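Apc35852 (Geobacillus stearothermophilus, PDB 1U9C) is of unknown function but belongs to the DJ-1/PfpI family, whose members include chaperones and cysteine proteases. Local coordinates at residues Arg7-Val12 against Asp91-Pro96. Residues are numbered along the deposited sequence; the frame is centred on the assembly and turned at random.
Sequences RVLMVV and DAIFLP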
# COMPACT_ATOMS: atom_id res chain seq x y z
N ARG A 7 -13.39 -7.19 7.52
CA ARG A 7 -12.80 -5.94 7.99
C ARG A 7 -11.47 -5.75 7.31
O ARG A 7 -10.63 -6.63 7.24
CB ARG A 7 -12.59 -5.94 9.50
CG ARG A 7 -13.82 -6.18 10.39
CD ARG A 7 -13.56 -5.96 11.86
NE ARG A 7 -13.23 -4.57 12.18
CZ ARG A 7 -12.27 -4.14 13.03
NH1 ARG A 7 -11.44 -4.94 13.68
NH2 ARG A 7 -12.14 -2.83 13.21
N VAL A 8 -11.27 -4.55 6.79
CA VAL A 8 -10.07 -4.16 6.05
C VAL A 8 -9.40 -2.99 6.75
O VAL A 8 -10.04 -1.98 7.04
CB VAL A 8 -10.34 -3.81 4.57
CG1 VAL A 8 -9.09 -3.43 3.86
CG2 VAL A 8 -11.03 -4.96 3.87
N LEU A 9 -8.10 -3.12 7.00
CA LEU A 9 -7.29 -2.03 7.54
C LEU A 9 -6.55 -1.36 6.38
O LEU A 9 -5.82 -2.03 5.65
CB LEU A 9 -6.26 -2.59 8.53
CG LEU A 9 -5.26 -1.58 9.08
CD1 LEU A 9 -5.94 -0.53 9.93
CD2 LEU A 9 -4.18 -2.33 9.86
N MET A 10 -6.74 -0.06 6.18
CA MET A 10 -5.97 0.68 5.17
C MET A 10 -4.97 1.58 5.83
O MET A 10 -5.36 2.23 6.82
CB MET A 10 -6.91 1.49 4.29
CG MET A 10 -7.92 0.60 3.54
SD MET A 10 -8.93 1.48 2.32
CE MET A 10 -7.75 1.69 1.00
N VAL A 11 -3.72 1.58 5.38
CA VAL A 11 -2.69 2.40 6.03
C VAL A 11 -2.02 3.24 4.97
O VAL A 11 -1.51 2.75 3.98
CB VAL A 11 -1.65 1.53 6.75
CG1 VAL A 11 -0.70 2.42 7.54
CG2 VAL A 11 -2.29 0.53 7.70
N VAL A 12 -2.00 4.56 5.21
CA VAL A 12 -1.40 5.51 4.30
C VAL A 12 -0.29 6.35 4.98
O VAL A 12 -0.17 6.47 6.18
CB VAL A 12 -2.47 6.45 3.67
CG1 VAL A 12 -3.50 5.63 2.94
CG2 VAL A 12 -3.14 7.35 4.74
N ASP A 91 -9.23 -8.82 8.44
CA ASP A 91 -9.06 -9.88 7.46
C ASP A 91 -8.04 -9.55 6.40
O ASP A 91 -7.46 -10.42 5.80
CB ASP A 91 -10.40 -10.16 6.84
CG ASP A 91 -11.40 -10.49 7.87
OD1 ASP A 91 -11.43 -11.68 8.32
OD2 ASP A 91 -12.25 -9.69 8.32
N ALA A 92 -7.80 -8.26 6.17
CA ALA A 92 -6.87 -7.79 5.13
C ALA A 92 -6.25 -6.45 5.55
O ALA A 92 -6.94 -5.64 6.22
CB ALA A 92 -7.52 -7.63 3.75
N ILE A 93 -5.04 -6.20 5.09
CA ILE A 93 -4.42 -4.84 5.19
C ILE A 93 -4.12 -4.45 3.76
O ILE A 93 -3.68 -5.25 2.92
CB ILE A 93 -3.16 -4.88 6.10
CG1 ILE A 93 -2.62 -3.46 6.27
CG2 ILE A 93 -2.08 -5.80 5.58
CD1 ILE A 93 -1.46 -3.43 7.31
N PHE A 94 -4.33 -3.14 3.50
CA PHE A 94 -4.11 -2.54 2.19
C PHE A 94 -3.25 -1.29 2.32
O PHE A 94 -3.62 -0.39 3.06
CB PHE A 94 -5.48 -2.20 1.58
CG PHE A 94 -5.43 -1.92 0.10
CD1 PHE A 94 -5.77 -2.88 -0.82
CD2 PHE A 94 -4.95 -0.69 -0.39
CE1 PHE A 94 -5.69 -2.63 -2.18
CE2 PHE A 94 -4.87 -0.47 -1.75
CZ PHE A 94 -5.24 -1.47 -2.62
N LEU A 95 -2.15 -1.26 1.58
CA LEU A 95 -1.19 -0.14 1.59
C LEU A 95 -1.17 0.60 0.29
O LEU A 95 -0.52 0.17 -0.66
CB LEU A 95 0.23 -0.69 1.88
CG LEU A 95 0.41 -1.48 3.16
CD1 LEU A 95 1.88 -1.91 3.31
CD2 LEU A 95 -0.08 -0.85 4.32
N PRO A 96 -1.90 1.71 0.19
CA PRO A 96 -1.74 2.58 -0.95
C PRO A 96 -0.33 3.17 -0.96
O PRO A 96 0.41 3.16 0.01
CB PRO A 96 -2.76 3.68 -0.66
CG PRO A 96 -3.77 3.05 0.24
CD PRO A 96 -2.89 2.22 1.13
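I93 lays its CD1 against CD2 of L9, 3.9 Å away, the two side chains running side by side off one face of the sheet. With both torsions extended (chi1 -176°, chi2 173°), CD1 reaches on to CG2 of V11, and L95 adds to this face by setting CD2 3.7 Å from CB of V11. On the other face M10 and F94 run alongside each other: the M10 chain bends at chi3 to bring CE obliquely to CD2 of the F94 ring, while CG of P96 sits at that ring's edge and packs against CG1 of V12. F31 and P34 of helix 28-40 lie over this second layer. Between the layers the backbones alternate as parallel strands do: L9 donates to A92 O, F94 N returns to L9 O at 2.8 Å, and V11 N goes on to F94 O. There the ladder stops, for P96 has no N-H to offer V11 O. At its start the carboxylate of D91 seems to stand in for a main-chain acceptor, its OD2 taking the N-H of R7 at 2.9 Å through the anti lone pair, while R7 O takes D91 N and, weakly, A92 N. Exchanging D91 for an alanine would probably leave the R7 amide without its acceptor, though the main-chain bond to R7 O could persist. The guanidinium of R7 turns elsewhere, to D44 and the carbonyl of G89. For these neighbouring central strands of the Rossmann-like DJ-1/PfpI sheet, the chemistry implies apolar faces joined by backbone bonds, with charge at one end and V11 O buried without a hydrogen-bond partner near the other.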